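Local coordinates for putative TRAP PERIPLASMIC SOLUTE BINDING PROTEIN (Haemophilus influenzae, PDB 4PBQ), which binds L-gulonate in the crystal and probably serves as the periplasmic solute-binding component of a TRAP transporter for sugar acids of this kind, at residues A[38-41]-A[42-46]; A[240-243]-A[244-248]; A[263-266]-A[267-271]. One frame throughout, in Å; residues are numbered along the deposited sequence.

Contact 1: A[38-41]-A[42-46]; sequences PSHI and ALQEY
P38 O accepts the amide of A42, and the same i to i+4 bond runs from L43 N to S39 O, Q44 N to H40 O and E45 N to I41 O, all 2.9 to 3.0 Å long: the first turns of helix 38-54. One turn apart, H40 and Q44 carry the side-chain contact. H40 CG lies anti to the backbone N (chi1 -170°), which sends the imidazole along the helix to the amide of Q44; H40 CD2 comes within 3.5 Å of Q44 CD, with the two planes 50° apart. A water in the plane of the imidazole, at its edge, joins the ends: it lies 2.8 Å from H40 NE2 and accepts a weak bond of 3.1 Å from Q44 NE2. H40 ND1 is hydrogen-bonded to H31, so both ring nitrogens have partners, which should restrain the ring's rotation. L43 packs its CG 3.2 Å from S39 O, and E45 reaches on to a salt bridge with K49. The helix is the crossover of the beta-alpha-beta unit between parallel strands 25-30 and 59-64; H40, L43 and Q44 pack on L63 of strand 59-64, while P38, S39, A42 and Y46 touch helix 248-281.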
ATOM      1  N   PRO A  38     -10.619  -0.980   6.286  1.00  7.14           N
ATOM      2  CA  PRO A  38     -11.401  -1.935   5.465  1.00  7.99           C
ATOM      3  C   PRO A  38     -10.748  -3.292   5.181  1.00  8.30           C
ATOM      4  O   PRO A  38     -11.441  -4.305   5.089  1.00  8.83           O
ATOM      5  CB  PRO A  38     -11.626  -1.155   4.163  1.00  8.00           C
ATOM      6  CG  PRO A  38     -11.733   0.281   4.642  1.00 14.59           C
ATOM      7  CD  PRO A  38     -10.646   0.372   5.713  1.00  9.18           C
ATOM      8  N   SER A  39      -9.437  -3.323   5.017  1.00  7.93           N
ATOM      9  CA  SER A  39      -8.718  -4.587   4.872  1.00  6.23           C
ATOM     10  C   SER A  39      -8.952  -5.515   6.064  1.00  7.76           C
ATOM     11  O   SER A  39      -9.159  -6.722   5.893  1.00  9.32           O
ATOM     12  CB  SER A  39      -7.202  -4.353   4.644  1.00  7.54           C
ATOM     13  OG  SER A  39      -6.617  -3.688   5.741  1.00  9.29           O
ATOM     14  N   HIS A  40      -8.952  -4.973   7.274  1.00  5.56           N
ATOM     15  CA  HIS A  40      -9.107  -5.819   8.442  1.00  7.00           C
ATOM     16  C   HIS A  40     -10.528  -6.325   8.529  1.00  9.70           C
ATOM     17  O   HIS A  40     -10.746  -7.494   8.804  1.00  8.55           O
ATOM     18  CB  HIS A  40      -8.791  -5.089   9.742  1.00  6.64           C
ATOM     19  CG  HIS A  40      -8.711  -6.009  10.920  1.00  6.22           C
ATOM     20  ND1 HIS A  40      -7.578  -6.721  11.225  1.00 10.10           N
ATOM     21  CD2 HIS A  40      -9.626  -6.360  11.849  1.00 10.74           C
ATOM     22  CE1 HIS A  40      -7.793  -7.481  12.284  1.00 10.24           C
ATOM     23  NE2 HIS A  40      -9.032  -7.277  12.683  1.00 10.91           N
ATOM     24  N   ILE A  41     -11.478  -5.424   8.307  1.00 11.52           N
ATOM     25  CA  ILE A  41     -12.896  -5.768   8.362  1.00  8.46           C
ATOM     26  C   ILE A  41     -13.203  -6.847   7.337  1.00 10.90           C
ATOM     27  O   ILE A  41     -13.867  -7.833   7.647  1.00 10.16           O
ATOM     28  CB  ILE A  41     -13.768  -4.515   8.118  1.00  7.87           C
ATOM     29  CG1 ILE A  41     -13.647  -3.550   9.311  1.00 13.04           C
ATOM     30  CG2 ILE A  41     -15.217  -4.880   7.965  1.00 11.18           C
ATOM     31  CD1 ILE A  41     -14.204  -2.166   9.049  1.00 17.87           C
ATOM     32  N   ALA A  42     -12.706  -6.666   6.117  1.00  9.21           N
ATOM     33  CA  ALA A  42     -12.909  -7.660   5.060  1.00  7.95           C
ATOM     34  C   ALA A  42     -12.190  -8.992   5.331  1.00  9.03           C
ATOM     35  O   ALA A  42     -12.714 -10.056   4.994  1.00 10.59           O
ATOM     36  CB  ALA A  42     -12.512  -7.076   3.693  1.00 11.06           C
ATOM     37  N   LEU A  43     -11.008  -8.941   5.941  1.00  7.76           N
ATOM     38  CA  LEU A  43     -10.319 -10.153   6.373  1.00 11.39           C
ATOM     39  C   LEU A  43     -11.181 -10.910   7.372  1.00 10.74           C
ATOM     40  O   LEU A  43     -11.322 -12.132   7.289  1.00 10.65           O
ATOM     41  CB  LEU A  43      -8.990  -9.814   7.037  1.00  9.34           C
ATOM     42  CG  LEU A  43      -7.789  -9.555   6.151  1.00  9.37           C
ATOM     43  CD1 LEU A  43      -6.621  -9.186   7.030  1.00 11.84           C
ATOM     44  CD2 LEU A  43      -7.440 -10.747   5.261  1.00 12.27           C
ATOM     45  N   GLN A  44     -11.747 -10.187   8.332  1.00  8.82           N
ATOM     46  CA  GLN A  44     -12.596 -10.817   9.355  1.00  8.48           C
ATOM     47  C   GLN A  44     -13.841 -11.472   8.786  1.00 10.94           C
ATOM     48  O   GLN A  44     -14.180 -12.603   9.151  1.00 14.61           O
ATOM     49  CB  GLN A  44     -13.061  -9.795  10.393  1.00 12.32           C
ATOM     50  CG  GLN A  44     -12.025  -9.186  11.287  1.00 17.27           C
ATOM     51  CD  GLN A  44     -12.639  -8.128  12.230  1.00 28.21           C
ATOM     52  OE1 GLN A  44     -13.241  -7.124  11.788  1.00 21.57           O
ATOM     53  NE2 GLN A  44     -12.482  -8.350  13.527  1.00 31.92           N
ATOM     54  N   GLU A  45     -14.538 -10.757   7.920  1.00 10.39           N
ATOM     55  CA  GLU A  45     -15.870 -11.182   7.503  1.00 11.11           C
ATOM     56  C   GLU A  45     -15.846 -12.150   6.327  1.00 15.93           C
ATOM     57  O   GLU A  45     -16.759 -12.978   6.188  1.00 16.11           O
ATOM     58  CB  GLU A  45     -16.715  -9.966   7.150  1.00 15.37           C
ATOM     59  CG  GLU A  45     -17.079  -9.131   8.343  1.00 26.94           C
ATOM     60  CD  GLU A  45     -17.656  -9.966   9.475  1.00 32.19           C
ATOM     61  OE1 GLU A  45     -18.562 -10.809   9.194  1.00 20.11           O
ATOM     62  OE2 GLU A  45     -17.174  -9.794  10.628  1.00 28.39           O
ATOM     63  N   TYR A  46     -14.832 -12.023   5.469  1.00 12.00           N
ATOM     64  CA  TYR A  46     -14.828 -12.726   4.181  1.00  9.96           C
ATOM     65  C   TYR A  46     -13.683 -13.732   4.056  1.00 13.69           C
ATOM     66  O   TYR A  46     -13.904 -14.863   3.643  1.00 18.85           O
ATOM     67  CB  TYR A  46     -14.824 -11.731   2.999  1.00 10.58           C
ATOM     68  CG  TYR A  46     -15.959 -10.754   3.113  1.00 12.19           C
ATOM     69  CD1 TYR A  46     -17.271 -11.187   3.041  1.00 12.69           C
ATOM     70  CD2 TYR A  46     -15.723  -9.408   3.349  1.00 10.44           C
ATOM     71  CE1 TYR A  46     -18.313 -10.304   3.195  1.00 16.23           C
ATOM     72  CE2 TYR A  46     -16.764  -8.522   3.502  1.00 15.99           C
ATOM     73  CZ  TYR A  46     -18.046  -8.969   3.417  1.00 18.87           C
ATOM     74  OH  TYR A  46     -19.083  -8.085   3.564  1.00 20.17           O
TER
HETATM   75  O   HOH W   1      -9.752  -8.996  14.796  1.00 32.18           O

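Contact 2: A[240-243]-A[244-248]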
ATOM      1  N   LEU A 240       4.860 -19.318   1.071  1.00  9.48           N
ATOM      2  CA  LEU A 240       4.898 -20.484   0.194  1.00 14.97           C
ATOM      3  C   LEU A 240       5.132 -21.771   0.989  1.00 13.34           C
ATOM      4  O   LEU A 240       4.632 -22.831   0.624  1.00 12.77           O
ATOM      5  CB  LEU A 240       5.975 -20.299  -0.869  1.00 16.99           C
ATOM      6  CG  LEU A 240       5.885 -21.212  -2.097  1.00 20.28           C
ATOM      7  CD1 LEU A 240       4.585 -20.985  -2.866  1.00 13.86           C
ATOM      8  CD2 LEU A 240       7.078 -20.967  -2.973  1.00 16.72           C
ATOM      9  N   LYS A 241       5.883 -21.674   2.086  1.00 14.57           N
ATOM     10  CA  LYS A 241       6.099 -22.822   2.956  1.00 17.86           C
ATOM     11  C   LYS A 241       4.783 -23.325   3.525  1.00 17.42           C
ATOM     12  O   LYS A 241       4.581 -24.536   3.621  1.00 17.60           O
ATOM     13  CB  LYS A 241       7.066 -22.485   4.073  1.00 18.98           C
ATOM     14  CG  LYS A 241       8.506 -22.267   3.606  1.00 23.47           C
ATOM     15  CD  LYS A 241       9.397 -21.825   4.770  1.00 34.36           C
ATOM     16  CE  LYS A 241      10.865 -22.210   4.560  1.00 43.59           C
ATOM     17  NZ  LYS A 241      11.417 -21.731   3.260  1.00 48.53           N
ATOM     18  N   THR A 242       3.903 -22.392   3.899  1.00  9.95           N
ATOM     19  CA  THR A 242       2.551 -22.737   4.325  1.00 12.20           C
ATOM     20  C   THR A 242       1.700 -23.273   3.172  1.00 11.01           C
ATOM     21  O   THR A 242       1.020 -24.314   3.291  1.00 10.61           O
ATOM     22  CB  THR A 242       1.887 -21.522   4.958  1.00 12.62           C
ATOM     23  OG1 THR A 242       2.539 -21.238   6.203  1.00 18.36           O
ATOM     24  CG2 THR A 242       0.414 -21.751   5.183  1.00 11.31           C
ATOM     25  N   TRP A 243       1.732 -22.568   2.050  1.00  9.99           N
ATOM     26  CA  TRP A 243       0.932 -22.936   0.884  1.00 11.71           C
ATOM     27  C   TRP A 243       1.246 -24.355   0.397  1.00 13.63           C
ATOM     28  O   TRP A 243       0.348 -25.094   0.036  1.00 11.05           O
ATOM     29  CB  TRP A 243       1.201 -21.925  -0.228  1.00 10.97           C
ATOM     30  CG  TRP A 243       0.228 -21.875  -1.373  1.00  7.77           C
ATOM     31  CD1 TRP A 243       0.532 -22.061  -2.699  1.00 10.23           C
ATOM     32  CD2 TRP A 243      -1.185 -21.574  -1.333  1.00  8.44           C
ATOM     33  NE1 TRP A 243      -0.582 -21.912  -3.470  1.00 11.27           N
ATOM     34  CE2 TRP A 243      -1.649 -21.602  -2.669  1.00  9.35           C
ATOM     35  CE3 TRP A 243      -2.091 -21.284  -0.308  1.00  9.00           C
ATOM     36  CZ2 TRP A 243      -2.986 -21.391  -3.002  1.00  9.26           C
ATOM     37  CZ3 TRP A 243      -3.411 -21.043  -0.630  1.00  8.56           C
ATOM     38  CH2 TRP A 243      -3.851 -21.090  -1.967  1.00 11.44           C
ATOM     39  N   ASN A 244       2.519 -24.751   0.428  1.00 12.70           N
ATOM     40  CA  ASN A 244       2.906 -26.055  -0.083  1.00 13.14           C
ATOM     41  C   ASN A 244       2.531 -27.219   0.839  1.00 10.65           C
ATOM     42  O   ASN A 244       2.782 -28.371   0.509  1.00 12.88           O
ATOM     43  CB  ASN A 244       4.406 -26.079  -0.390  1.00 14.28           C
ATOM     44  CG  ASN A 244       4.767 -25.275  -1.623  1.00 13.92           C
ATOM     45  OD1 ASN A 244       3.917 -24.973  -2.466  1.00 13.06           O
ATOM     46  ND2 ASN A 244       6.042 -24.922  -1.737  1.00 17.86           N
ATOM     47  N   LYS A 245       1.932 -26.909   1.985  1.00 10.82           N
ATOM     48  CA  LYS A 245       1.413 -27.923   2.892  1.00 10.33           C
ATOM     49  C   LYS A 245      -0.101 -28.083   2.728  1.00 11.03           C
ATOM     50  O   LYS A 245      -0.717 -28.969   3.346  1.00 14.21           O
ATOM     51  CB  LYS A 245       1.719 -27.516   4.331  1.00 11.65           C
ATOM     52  CG  LYS A 245       3.210 -27.492   4.694  1.00 17.89           C
ATOM     53  CD  LYS A 245       3.376 -26.903   6.119  1.00 19.23           C
ATOM     54  CE  LYS A 245       4.818 -26.667   6.484  1.00 26.78           C
ATOM     55  NZ  LYS A 245       5.600 -27.930   6.550  1.00 38.27           N
ATOM     56  N   ILE A 246      -0.679 -27.242   1.874  1.00  9.92           N
ATOM     57  CA  ILE A 246      -2.123 -27.199   1.690  1.00 11.18           C
ATOM     58  C   ILE A 246      -2.460 -27.873   0.376  1.00 10.51           C
ATOM     59  O   ILE A 246      -2.023 -27.441  -0.686  1.00 12.93           O
ATOM     60  CB  ILE A 246      -2.621 -25.753   1.689  1.00 10.99           C
ATOM     61  CG1 ILE A 246      -2.311 -25.080   3.027  1.00 12.69           C
ATOM     62  CG2 ILE A 246      -4.116 -25.693   1.413  1.00 14.32           C
ATOM     63  CD1 ILE A 246      -2.713 -23.632   3.077  1.00 15.12           C
ATOM     64  N   PRO A 247      -3.289 -28.921   0.425  1.00 10.48           N
ATOM     65  CA  PRO A 247      -3.602 -29.593  -0.839  1.00 14.07           C
ATOM     66  C   PRO A 247      -4.441 -28.701  -1.735  1.00 12.72           C
ATOM     67  O   PRO A 247      -5.134 -27.795  -1.254  1.00 10.17           O
ATOM     68  CB  PRO A 247      -4.410 -30.826  -0.411  1.00 17.44           C
ATOM     69  CG  PRO A 247      -4.943 -30.474   0.953  1.00 16.73           C
ATOM     70  CD  PRO A 247      -3.892 -29.590   1.584  1.00 13.55           C
ATOM     71  N   LYS A 248      -4.407 -28.979  -3.030  1.00 13.11           N
ATOM     72  CA  LYS A 248      -5.141 -28.171  -3.988  1.00 10.46           C
ATOM     73  C   LYS A 248      -6.628 -28.019  -3.642  1.00 12.26           C
ATOM     74  O   LYS A 248      -7.204 -26.946  -3.811  1.00 12.19           O
ATOM     75  CB  LYS A 248      -5.010 -28.763  -5.374  1.00 11.15           C
ATOM     76  CG  LYS A 248      -5.700 -27.966  -6.452  1.00 19.46           C
ATOM     77  CD  LYS A 248      -4.709 -27.054  -7.139  1.00 32.16           C
ATOM     78  CE  LYS A 248      -5.325 -26.322  -8.309  1.00 31.99           C
ATOM     79  NZ  LYS A 248      -4.440 -25.192  -8.708  1.00 27.14           N
TER
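The indole of W243 is met obliquely by I246, whose CD1 lies 4.2 Å from W243 CE3, and the two side chains cross at about a right angle; K137 and L139 of strand 136-151 and E255 of helix 248-281 also touch W243. The other flat group, the carboxamide of N244, folds back over the preceding turn, with N244 ND2 3.7 Å from L240 CG. W243, N244 and I246 belong to a type I beta turn from W243 to I246, which closes the short helix 240-243 and turns the chain toward helix 248-281, where P247 takes the N-cap position. Three backbone bonds hold the reversal. N244 N still reaches L240 O in helical i to i+4 fashion, at 2.9 Å. After that the spacing drops to three residues: K245 N bonds to T242 O, and I246 N closes the turn on W243 O, each at 3.0 Å. Both of these donors stand well above the carbonyl plane, 56° and 58° out of it, in keeping with the tighter i to i+3 spacing. W243 O is gripped a second time, by the side-chain amide of Q251 in the next helix. I246 points back toward the short helix and also packs against Y59, Q251 and F254. With CG1 opposite its own carbonyl carbon (chi1 -61°), I246 turns this branch back to the last helical turn, I246 CG1 coming to 3.4 Å from T242 O.

Contact 3: A[263-266]-A[267-271]; sequences EKEW and ELAIK
Four successive amides, E267 to I270, bond to the carbonyls of E263 to W266 in regular alpha-helical spacing; the first, E267 N to E263 O, is stretched to 3.3 Å, while A269 N to E265 O is 2.8 Å. On the polar side K264 and E267 run alongside each other and point the same way, yet K264 NZ and E267 OE1 are 4.4 Å apart, beyond a salt bridge. One water donates to E263 OE2 and, at 2.8 Å, to E267 OE1, bridging the two carboxylates; its approach to K264 NZ is too short to be trusted in detail. A second water donates to E267 OE1 and to the carbonyl O of K264, giving that carboxylate oxygen two water donors. With CG opposite the backbone N (chi1 178°) and the chain extended beyond it, E267 carries OE1 out to these waters. K264 also makes a long salt bridge to E263. The inward side is different. W266 presents the edge of its indole to I270, W266 CE3 lying 4.3 Å from I270 CD1, while E265 OE2 rests 3.7 Å from the methyl CB of A269. The polar ends of both buried side chains are tied to strand 136-151: E265 OE1 accepts from M143 N, and W266 NE1 donates to Y141 O. Along this part of helix 248-281, W266, A269 and I270 pack on M143 of that strand, W266 and I270 also meet helix 112-119, and K264, E265 and L268 lie against helix 38-54.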
ATOM      1  N   GLU A 263     -13.018  -8.460  -3.749  1.00  8.92           N
ATOM      2  CA  GLU A 263     -14.181  -7.723  -4.226  1.00 10.75           C
ATOM      3  C   GLU A 263     -14.730  -6.847  -3.112  1.00 10.70           C
ATOM      4  O   GLU A 263     -15.028  -5.676  -3.320  1.00 10.05           O
ATOM      5  CB  GLU A 263     -15.289  -8.677  -4.697  1.00 16.09           C
ATOM      6  CG  GLU A 263     -16.643  -8.002  -4.907  1.00 27.93           C
ATOM      7  CD  GLU A 263     -17.822  -8.990  -4.918  1.00 42.36           C
ATOM      8  OE1 GLU A 263     -17.582 -10.219  -4.990  1.00 49.25           O
ATOM      9  OE2 GLU A 263     -18.987  -8.527  -4.835  1.00 44.95           O
ATOM     10  N   LYS A 264     -14.880  -7.425  -1.927  1.00 10.73           N
ATOM     11  CA  LYS A 264     -15.511  -6.715  -0.821  1.00 11.45           C
ATOM     12  C   LYS A 264     -14.609  -5.614  -0.270  1.00  9.91           C
ATOM     13  O   LYS A 264     -15.107  -4.547   0.161  1.00 10.66           O
ATOM     14  CB  LYS A 264     -15.890  -7.693   0.302  1.00 11.80           C
ATOM     15  CG  LYS A 264     -16.974  -8.678  -0.129  1.00 11.31           C
ATOM     16  CD  LYS A 264     -18.314  -7.982  -0.327  1.00 17.08           C
ATOM     17  CE  LYS A 264     -19.439  -8.988  -0.397  1.00 30.43           C
ATOM     18  NZ  LYS A 264     -20.414  -8.661  -1.462  1.00 38.20           N
ATOM     19  N   GLU A 265     -13.298  -5.857  -0.272  1.00 10.33           N
ATOM     20  CA  GLU A 265     -12.359  -4.884   0.260  1.00  9.12           C
ATOM     21  C   GLU A 265     -12.255  -3.640  -0.639  1.00  8.28           C
ATOM     22  O   GLU A 265     -12.221  -2.535  -0.136  1.00  8.44           O
ATOM     23  CB  GLU A 265     -10.966  -5.462   0.481  1.00  8.56           C
ATOM     24  CG  GLU A 265     -10.073  -4.569   1.385  1.00  7.56           C
ATOM     25  CD  GLU A 265      -9.279  -3.506   0.640  1.00 11.29           C
ATOM     26  OE1 GLU A 265      -9.181  -3.618  -0.594  1.00  8.54           O
ATOM     27  OE2 GLU A 265      -8.747  -2.568   1.301  1.00 12.18           O
ATOM     28  N   TRP A 266     -12.197  -3.837  -1.949  1.00  7.57           N
ATOM     29  CA  TRP A 266     -12.211  -2.694  -2.877  1.00  7.84           C
ATOM     30  C   TRP A 266     -13.462  -1.855  -2.659  1.00  8.52           C
ATOM     31  O   TRP A 266     -13.377  -0.656  -2.507  1.00 10.74           O
ATOM     32  CB  TRP A 266     -12.110  -3.134  -4.338  1.00 10.03           C
ATOM     33  CG  TRP A 266     -10.692  -3.362  -4.757  1.00  8.46           C
ATOM     34  CD1 TRP A 266     -10.011  -4.551  -4.734  1.00 10.29           C
ATOM     35  CD2 TRP A 266      -9.747  -2.369  -5.237  1.00  9.68           C
ATOM     36  NE1 TRP A 266      -8.702  -4.362  -5.153  1.00 11.41           N
ATOM     37  CE2 TRP A 266      -8.527  -3.044  -5.491  1.00  8.67           C
ATOM     38  CE3 TRP A 266      -9.823  -0.986  -5.495  1.00 14.11           C
ATOM     39  CZ2 TRP A 266      -7.389  -2.382  -5.957  1.00 10.52           C
ATOM     40  CZ3 TRP A 266      -8.694  -0.336  -5.964  1.00 10.80           C
ATOM     41  CH2 TRP A 266      -7.498  -1.042  -6.202  1.00 10.14           C
ATOM     42  N   GLU A 267     -14.622  -2.508  -2.645  1.00  9.19           N
ATOM     43  CA  GLU A 267     -15.888  -1.824  -2.426  1.00 10.98           C
ATOM     44  C   GLU A 267     -15.904  -1.045  -1.110  1.00  9.92           C
ATOM     45  O   GLU A 267     -16.278   0.144  -1.073  1.00 10.38           O
ATOM     46  CB  GLU A 267     -17.025  -2.858  -2.462  1.00 11.92           C
ATOM     47  CG  GLU A 267     -18.412  -2.305  -2.205  1.00 16.83           C
ATOM     48  CD  GLU A 267     -19.503  -3.354  -2.382  1.00 29.97           C
ATOM     49  OE1 GLU A 267     -19.471  -4.393  -1.689  1.00 29.90           O
ATOM     50  OE2 GLU A 267     -20.390  -3.130  -3.227  1.00 38.43           O
ATOM     51  N   LEU A 268     -15.521  -1.706  -0.024  1.00  9.68           N
ATOM     52  CA  LEU A 268     -15.521  -1.083   1.285  1.00  9.36           C
ATOM     53  C   LEU A 268     -14.479   0.041   1.386  1.00  8.44           C
ATOM     54  O   LEU A 268     -14.720   1.090   1.999  1.00 11.27           O
ATOM     55  CB  LEU A 268     -15.264  -2.147   2.362  1.00  9.16           C
ATOM     56  CG  LEU A 268     -15.349  -1.604   3.788  1.00  9.87           C
ATOM     57  CD1 LEU A 268     -16.716  -1.000   4.074  1.00 12.74           C
ATOM     58  CD2 LEU A 268     -15.054  -2.700   4.817  1.00 11.26           C
ATOM     59  N   ALA A 269     -13.332  -0.173   0.768  1.00  7.83           N
ATOM     60  CA  ALA A 269     -12.274   0.813   0.814  1.00  7.42           C
ATOM     61  C   ALA A 269     -12.672   2.086   0.062  1.00 10.68           C
ATOM     62  O   ALA A 269     -12.448   3.187   0.551  1.00  9.75           O
ATOM     63  CB  ALA A 269     -10.962   0.219   0.257  1.00 10.31           C
ATOM     64  N   ILE A 270     -13.263   1.939  -1.121  1.00 10.67           N
ATOM     65  CA  ILE A 270     -13.715   3.100  -1.863  1.00  9.46           C
ATOM     66  C   ILE A 270     -14.780   3.878  -1.074  1.00 12.13           C
ATOM     67  O   ILE A 270     -14.692   5.109  -0.948  1.00 14.13           O
ATOM     68  CB  ILE A 270     -14.198   2.695  -3.267  1.00 10.20           C
ATOM     69  CG1 ILE A 270     -12.987   2.222  -4.076  1.00 10.48           C
ATOM     70  CG2 ILE A 270     -14.911   3.855  -3.969  1.00 15.49           C
ATOM     71  CD1 ILE A 270     -13.346   1.414  -5.302  1.00 12.51           C
ATOM     72  N   LYS A 271     -15.756   3.161  -0.521  1.00  9.72           N
ATOM     73  CA  LYS A 271     -16.823   3.759   0.270  1.00 10.58           C
ATOM     74  C   LYS A 271     -16.285   4.467   1.507  1.00 14.50           C
ATOM     75  O   LYS A 271     -16.693   5.605   1.817  1.00 13.82           O
ATOM     76  CB  LYS A 271     -17.838   2.672   0.656  1.00 16.09           C
ATOM     77  CG  LYS A 271     -19.003   3.138   1.536  1.00 16.52           C
ATOM     78  CD  LYS A 271     -19.845   1.945   1.977  1.00 16.75           C
ATOM     79  CE  LYS A 271     -20.851   2.334   3.041  1.00 28.41           C
ATOM     80  NZ  LYS A 271     -21.846   3.286   2.486  1.00 32.13           N
TER
HETATM   81  O   HOH W   2     -20.265  -6.696  -3.057  1.00 34.59           O
HETATM   82  O   HOH W   3     -17.787  -4.360   0.890  1.00 13.75           O

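Contacts 1 and 3 are direct neighbours, their centres about 10 Å apart, and helices 38-54 and 248-281 pack together there: S39 CA lies 3.7 Å from E265 CG, P38 CB 3.8 Å from L268 CG, and Y46 CE2 3.4 Å from K264 CB. Neither lines the L-gulonate pocket; the S39 side chain is about 11 Å from the ligand and that of E265 about 12 Å. Contact 2 is remote, its centre about 22 Å from that of contact 1 and 28 Å from that of contact 3. It is linked to contact 3 along the chain, since its turn leads into helix 248-281, which then runs on to residues 263-271.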